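Local coordinates for Ice-binding protein (Flavobacteriaceae bacterium, PDB 5UYT) that probably binds ice crystals and restrains their growth, as an antifreeze protein built from two ice-binding-like beta-solenoid domains, at residues Thr108-Gly113 / Leu137-Leu142; Thr242-Thr247 / Asn261-Ser266; Thr325-Gly330 / Leu354-Ile359. One frame throughout, in Å; residues are numbered along the deposited sequence.

In the fold
Along the chain the three contacts follow one another without overlap: interaction 1 falls in the first ice-binding-like range, interactions 2 and 3 in the second. Their centres spread out over the elongated molecule, about 53 Å between interactions 1 and 2, about 24 Å between 1 and 3, and about 29 Å between 2 and 3, and none touches another. Each joins successive coils of a right-handed beta-helix through parallel strands. Interactions 1 and 3 are equivalent strand ends, on three-stranded sheets 88-90/106-110/134-138 and 305-307/323-327/351-355, whereas interaction 2 pairs 242-247 with 261-266 just before helix 270-288. The likeness of 1 and 3 suggests that both domains use the same coil-to-coil joint.

Interaction 1: residues Thr108-Gly113 / Leu137-Leu142; sequences TLDGGG and LTNGAL
L109 and L137 form a parallel bridge, D110 and T138 the next, so the end of strand 106-110 lies beside the end of strand 134-138. The backbone bonds come first: T138 N donates to L109 O and G111 N to T138 O. Beyond the strands G113 N reaches N139 O at 2.9 Å, carrying the pairing into the turns. T138 O also receives A141 N, which closes the type I' turn T138-A141, and the two donors arrive from opposite faces of its carbonyl plane.

The polar side-chain contact is that of D110 with N139. Both side chains run alongside, pointing the same way, each with CG anti to its own N (chi1 167° for D110). N139 ND2 meets D110 OD1 on its syn side at 2.8 Å, while G112 N comes to the same oxygen from above the carboxylate plane at 2.9 Å and makes an Asx turn.

Two apolar contacts flank the strands. L109 CD1 packs on L137 CD2 at 4.0 Å on the inner side, where F119 and F121 also touch L109; on the other side T108 CG2 lies 3.7 Å from T138 CG2.

Tight backbone fits select small residues. The A141 methyl lies against a carbonyl oxygen, CB 3.3 Å from L109 O. G111 has no room for a CB, which would clash with N139 O and A141 N. Asparagine tolerates the left-handed backbone at the turn's first inner position, and G140 follows at the second with angles that only glycine takes easily.

One carboxylate oxygen thus ties two successive turns together: it fixes the bend after D110 and holds the N139 amide of the following coil.

Interaction 2: residues Thr242-Thr247 / Asn261-Ser266; sequences TGDVGT and NGTIHS
D244 and H265 meet obliquely, carboxylate and imidazole planes 49° apart. H265 NE2 points at D244 OD2 across 2.8 Å, almost straight (177°) and within its ring plane, yet it reaches the oxygen from above the carboxylate plane. H265 CG lies beside its own N, anti to the carbonyl carbon (chi1 -57°), which brings the ring edge-on past V245 O, CD2 nearest, towards the aspartate. On the ring's far side ND1 is hydrogen-bonded to D269 OD2, so both nitrogens are engaged, and the Y224 ring also meets it. T263 CG2 lies 3.8 Å above one ring face, offset toward the rim.

The other oxygen of D244 turns to T263. These side chains lie alongside each other, pointing the same way, and T263 N donates to D244 OD1 at 2.9 Å from well above the carboxylate plane. A water also donates to OD1 and bonds to T263 OG1, linking the hydroxyl to the acid. An alanine in place of D244 would probably leave T263 N and H265 NE2 without their acceptor and set the imidazole freer to turn.

On the opposite side of the strands V245 and I264 also run alongside, CG2 of the valine packing on CG1 of the isoleucine at 3.7 Å, branched residues that suit extended backbone; F255 touches both. Glycines fit where a side chain cannot: a CB on G262 would strike G243 O, and one on G246 would run into H265 CB.

H265 N to V245 O (3.0 Å), V245 N to T263 O and G243 N to N261 O complete the in-register parallel pairing of neighbouring coils characteristic of a right-handed beta-helix, the fold of this ice-binding protein.

Interaction 3: residues Thr325-Gly330 / Leu354-Ile359; sequences TLDAQG and LINGAI
I355 stands against D327 and T325 with CG1 placed between its own N and carbonyl carbon (chi1 68°). That torsion lays CG1 over D327 CB at 3.7 Å and brings CD1 to the carboxylate carbon, while I355 CG2 lies 3.8 Å from T325 CG2. T325 crosses the isoleucine at about a right angle. A branched aliphatic residue thus covers the apolar parts of both neighbours.

D327 CG is anti to the backbone N (chi1 175°), which brings OD1 to N356 ND2 and to the backbone N of Q329. N356 ND2 donates to it at 2.9 Å and Q329 N at 2.9 Å, the two arriving from opposite faces of the carboxylate plane; the second bond makes an Asx turn. The N356 side chain crosses obliquely, with amide and carboxylate planes 60° apart.

The strands 323-327 and 351-355 run parallel as consecutive coils of the beta-helix, I355 N bonding to L326 O and A328 N to I355 O. The second strand runs straight into the type I' turn I355-A358, its A358 N returning to I355 O, and G330 N reaches N356 O at 2.8 Å. Asparagine tolerates the left-handed backbone at the turn's first inner position, and G357 follows at the second.

L326 and L354 lie side by side in matching conformations, CD1 of the former 3.8 Å from CD2 of the latter, towards the solenoid interior where F336 covers L326. A328 and A358 pack methyl to methyl at 3.7 Å against the same phenylalanine, a spacing that suits alanine. A side chain at G330 or G357 would collide with the carbonyl oxygen just before it, so only hydrogen fits there.

Interaction 1: residues Thr108-Gly113 / Leu137-Leu142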
# COMPACT_ATOMS: atom_id res chain seq x y z
N THR A 108 19.30 -15.00 13.21
CA THR A 108 17.94 -15.18 13.74
C THR A 108 17.77 -14.42 15.06
O THR A 108 18.59 -14.54 15.97
CB THR A 108 17.56 -16.67 13.90
OG1 THR A 108 17.65 -17.31 12.62
CG2 THR A 108 16.14 -16.86 14.45
N LEU A 109 16.71 -13.62 15.14
CA LEU A 109 16.38 -12.93 16.39
C LEU A 109 15.15 -13.61 16.99
O LEU A 109 14.05 -13.62 16.39
CB LEU A 109 16.15 -11.42 16.14
CG LEU A 109 17.21 -10.72 15.29
CD1 LEU A 109 16.92 -9.24 15.14
CD2 LEU A 109 18.63 -10.94 15.85
N ASP A 110 15.36 -14.19 18.17
CA ASP A 110 14.41 -15.10 18.80
C ASP A 110 13.80 -14.38 20.00
O ASP A 110 14.50 -13.97 20.94
CB ASP A 110 15.18 -16.37 19.20
CG ASP A 110 14.43 -17.29 20.16
OD1 ASP A 110 13.25 -17.08 20.53
OD2 ASP A 110 15.09 -18.26 20.61
N GLY A 111 12.48 -14.20 19.94
CA GLY A 111 11.79 -13.38 20.91
C GLY A 111 11.52 -14.07 22.24
O GLY A 111 10.95 -13.47 23.15
N GLY A 112 11.91 -15.34 22.35
CA GLY A 112 11.72 -16.11 23.58
C GLY A 112 10.27 -16.25 24.01
O GLY A 112 9.98 -16.50 25.19
N GLY A 113 9.35 -16.08 23.06
CA GLY A 113 7.92 -16.15 23.34
C GLY A 113 7.35 -14.87 23.93
O GLY A 113 6.24 -14.86 24.45
N LEU A 137 13.19 -13.27 11.95
CA LEU A 137 12.55 -13.13 13.25
C LEU A 137 11.79 -14.40 13.62
O LEU A 137 11.12 -15.02 12.77
CB LEU A 137 11.58 -11.93 13.28
CG LEU A 137 12.14 -10.59 12.78
CD1 LEU A 137 11.02 -9.55 12.71
CD2 LEU A 137 13.33 -10.11 13.63
N THR A 138 11.89 -14.80 14.88
CA THR A 138 11.13 -15.97 15.33
C THR A 138 10.58 -15.81 16.74
O THR A 138 11.06 -14.97 17.53
CB THR A 138 11.97 -17.26 15.35
OG1 THR A 138 13.07 -17.11 16.27
CG2 THR A 138 12.51 -17.57 14.00
N ASN A 139 9.57 -16.63 17.04
CA ASN A 139 9.21 -16.89 18.42
C ASN A 139 8.84 -15.58 19.12
O ASN A 139 9.27 -15.30 20.24
CB ASN A 139 10.38 -17.63 19.11
CG ASN A 139 9.97 -18.30 20.40
OD1 ASN A 139 8.80 -18.69 20.58
ND2 ASN A 139 10.93 -18.47 21.31
N GLY A 140 8.05 -14.77 18.42
CA GLY A 140 7.52 -13.55 19.00
C GLY A 140 8.25 -12.27 18.67
O GLY A 140 7.65 -11.20 18.81
N ALA A 141 9.52 -12.34 18.22
CA ALA A 141 10.31 -11.13 17.88
C ALA A 141 9.62 -10.30 16.80
O ALA A 141 9.20 -10.84 15.77
CB ALA A 141 11.73 -11.50 17.41
N LEU A 142 9.54 -8.98 17.01
CA LEU A 142 8.89 -8.04 16.10
C LEU A 142 9.93 -7.08 15.53
O LEU A 142 10.79 -6.59 16.28
CB LEU A 142 7.86 -7.21 16.87
CG LEU A 142 6.70 -7.98 17.51
CD1 LEU A 142 5.94 -7.02 18.41
CD2 LEU A 142 5.80 -8.54 16.39

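Interaction 2: residues Thr242-Thr247 / Asn261-Ser266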
# COMPACT_ATOMS: atom_id res chain seq x y z
N THR A 242 -24.27 -11.79 -10.20
CA THR A 242 -25.06 -11.85 -8.98
C THR A 242 -25.31 -10.40 -8.58
O THR A 242 -24.36 -9.62 -8.40
CB THR A 242 -24.33 -12.60 -7.86
OG1 THR A 242 -24.06 -13.93 -8.32
CG2 THR A 242 -25.21 -12.65 -6.58
N GLY A 243 -26.58 -10.05 -8.52
CA GLY A 243 -27.07 -8.69 -8.23
C GLY A 243 -27.82 -8.16 -9.43
O GLY A 243 -28.04 -8.89 -10.41
N ASP A 244 -28.27 -6.90 -9.34
CA ASP A 244 -29.14 -6.34 -10.40
C ASP A 244 -28.33 -5.65 -11.48
O ASP A 244 -27.19 -5.23 -11.22
CB ASP A 244 -30.14 -5.33 -9.82
CG ASP A 244 -31.35 -5.97 -9.11
OD1 ASP A 244 -31.29 -7.15 -8.70
OD2 ASP A 244 -32.37 -5.27 -8.90
N VAL A 245 -28.91 -5.50 -12.67
CA VAL A 245 -28.24 -4.77 -13.74
C VAL A 245 -29.26 -3.82 -14.34
O VAL A 245 -30.46 -4.13 -14.35
CB VAL A 245 -27.62 -5.69 -14.83
CG1 VAL A 245 -26.55 -6.61 -14.22
CG2 VAL A 245 -28.68 -6.51 -15.58
N GLY A 246 -28.83 -2.65 -14.82
CA GLY A 246 -29.78 -1.81 -15.55
C GLY A 246 -29.23 -0.43 -15.85
O GLY A 246 -28.12 -0.09 -15.41
N THR A 247 -29.97 0.32 -16.66
CA THR A 247 -29.69 1.74 -16.84
C THR A 247 -30.91 2.60 -16.52
O THR A 247 -32.07 2.18 -16.73
CB THR A 247 -29.16 2.06 -18.25
OG1 THR A 247 -28.91 3.46 -18.32
CG2 THR A 247 -30.17 1.67 -19.36
N ASN A 261 -28.43 -13.82 -11.07
CA ASN A 261 -29.01 -14.07 -9.75
C ASN A 261 -29.36 -12.69 -9.20
O ASN A 261 -28.59 -12.08 -8.43
CB ASN A 261 -28.00 -14.77 -8.82
CG ASN A 261 -28.58 -15.02 -7.43
OD1 ASN A 261 -29.82 -14.95 -7.21
ND2 ASN A 261 -27.70 -15.26 -6.46
N GLY A 262 -30.53 -12.20 -9.62
CA GLY A 262 -30.85 -10.78 -9.46
C GLY A 262 -31.84 -10.38 -10.55
O GLY A 262 -32.35 -11.25 -11.26
N THR A 263 -32.15 -9.09 -10.63
CA THR A 263 -33.14 -8.62 -11.61
C THR A 263 -32.50 -7.82 -12.70
O THR A 263 -31.73 -6.89 -12.41
CB THR A 263 -34.20 -7.75 -10.90
OG1 THR A 263 -34.88 -8.57 -9.94
CG2 THR A 263 -35.25 -7.21 -11.91
N ILE A 264 -32.84 -8.15 -13.95
CA ILE A 264 -32.43 -7.29 -15.09
C ILE A 264 -33.52 -6.25 -15.27
O ILE A 264 -34.70 -6.63 -15.46
CB ILE A 264 -32.31 -8.10 -16.40
CG1 ILE A 264 -31.21 -9.17 -16.29
CG2 ILE A 264 -32.09 -7.18 -17.62
CD1 ILE A 264 -31.39 -10.29 -17.34
N HIS A 265 -33.16 -4.97 -15.20
CA HIS A 265 -34.11 -3.90 -15.44
C HIS A 265 -33.94 -3.54 -16.91
O HIS A 265 -33.00 -2.80 -17.26
CB HIS A 265 -33.83 -2.73 -14.50
CG HIS A 265 -33.88 -3.12 -13.05
ND1 HIS A 265 -34.97 -2.84 -12.25
CD2 HIS A 265 -33.00 -3.81 -12.28
CE1 HIS A 265 -34.75 -3.32 -11.03
NE2 HIS A 265 -33.56 -3.92 -11.03
N SER A 266 -34.81 -4.09 -17.77
CA SER A 266 -34.62 -3.94 -19.25
C SER A 266 -34.77 -2.49 -19.71
O SER A 266 -34.24 -2.08 -20.74
CB SER A 266 -35.64 -4.78 -20.03
OG SER A 266 -35.32 -6.15 -19.79
O HOH W 1 -33.39 -8.30 -7.57
O HOH W 2 -32.49 -0.30 -18.10

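Interaction 3: residues Thr325-Gly330 / Leu354-Ile359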
# COMPACT_ATOMS: atom_id res chain seq x y z
N THR A 325 -2.15 -4.60 -4.77
CA THR A 325 -2.63 -5.31 -3.59
C THR A 325 -3.06 -4.32 -2.53
O THR A 325 -2.41 -3.26 -2.34
CB THR A 325 -1.51 -6.20 -3.04
OG1 THR A 325 -1.14 -7.18 -4.02
CG2 THR A 325 -1.95 -6.89 -1.72
N LEU A 326 -4.19 -4.64 -1.89
CA LEU A 326 -4.74 -3.84 -0.79
C LEU A 326 -4.57 -4.62 0.51
O LEU A 326 -5.09 -5.71 0.66
CB LEU A 326 -6.22 -3.48 -1.09
CG LEU A 326 -6.36 -2.84 -2.49
CD1 LEU A 326 -7.86 -2.64 -2.74
CD2 LEU A 326 -5.60 -1.49 -2.59
N ASP A 327 -3.83 -4.02 1.46
CA ASP A 327 -3.37 -4.72 2.65
C ASP A 327 -4.06 -4.04 3.83
O ASP A 327 -3.74 -2.89 4.17
CB ASP A 327 -1.83 -4.54 2.73
CG ASP A 327 -1.21 -5.10 4.00
OD1 ASP A 327 -1.92 -5.64 4.87
OD2 ASP A 327 0.06 -4.95 4.13
N ALA A 328 -4.98 -4.76 4.47
CA ALA A 328 -5.71 -4.22 5.62
C ALA A 328 -4.96 -4.31 6.94
O ALA A 328 -5.45 -3.84 7.95
CB ALA A 328 -7.10 -4.87 5.74
N GLN A 329 -3.77 -4.93 6.92
CA GLN A 329 -2.93 -5.06 8.12
C GLN A 329 -3.67 -5.68 9.32
O GLN A 329 -3.42 -5.33 10.50
CB GLN A 329 -2.26 -3.72 8.47
CG GLN A 329 -1.55 -3.07 7.28
CD GLN A 329 -0.72 -1.81 7.62
OE1 GLN A 329 0.42 -1.67 7.17
NE2 GLN A 329 -1.30 -0.88 8.36
N GLY A 330 -4.53 -6.65 9.04
CA GLY A 330 -5.24 -7.40 10.08
C GLY A 330 -6.59 -6.83 10.49
O GLY A 330 -7.28 -7.42 11.32
N LEU A 354 -6.35 -8.78 -2.40
CA LEU A 354 -6.64 -8.33 -1.04
C LEU A 354 -5.88 -9.24 -0.08
O LEU A 354 -5.92 -10.49 -0.21
CB LEU A 354 -8.15 -8.44 -0.78
CG LEU A 354 -9.02 -7.70 -1.81
CD1 LEU A 354 -10.51 -7.85 -1.50
CD2 LEU A 354 -8.71 -6.22 -1.89
N ILE A 355 -5.19 -8.63 0.89
CA ILE A 355 -4.46 -9.40 1.88
C ILE A 355 -4.70 -8.91 3.30
O ILE A 355 -5.15 -7.78 3.50
CB ILE A 355 -2.92 -9.48 1.63
CG1 ILE A 355 -2.24 -8.10 1.82
CG2 ILE A 355 -2.63 -10.04 0.24
CD1 ILE A 355 -0.71 -8.17 1.78
N ASN A 356 -4.40 -9.77 4.26
CA ASN A 356 -4.38 -9.42 5.69
C ASN A 356 -5.74 -8.85 6.15
O ASN A 356 -5.80 -7.88 6.90
CB ASN A 356 -3.22 -8.47 6.01
CG ASN A 356 -1.86 -9.10 5.73
OD1 ASN A 356 -1.71 -10.32 5.85
ND2 ASN A 356 -0.87 -8.29 5.35
N GLY A 357 -6.81 -9.48 5.65
CA GLY A 357 -8.14 -9.17 6.14
C GLY A 357 -8.96 -8.23 5.27
O GLY A 357 -10.19 -8.06 5.54
N ALA A 358 -8.32 -7.63 4.26
CA ALA A 358 -9.01 -6.67 3.36
C ALA A 358 -10.14 -7.43 2.64
O ALA A 358 -9.97 -8.59 2.19
CB ALA A 358 -8.04 -6.06 2.34
N ILE A 359 -11.31 -6.78 2.58
CA ILE A 359 -12.50 -7.36 1.89
C ILE A 359 -13.05 -6.41 0.81
O ILE A 359 -12.95 -5.18 0.93
CB ILE A 359 -13.60 -7.84 2.87
CG1 ILE A 359 -14.14 -6.68 3.72
CG2 ILE A 359 -13.09 -9.05 3.69
CD1 ILE A 359 -15.31 -7.02 4.67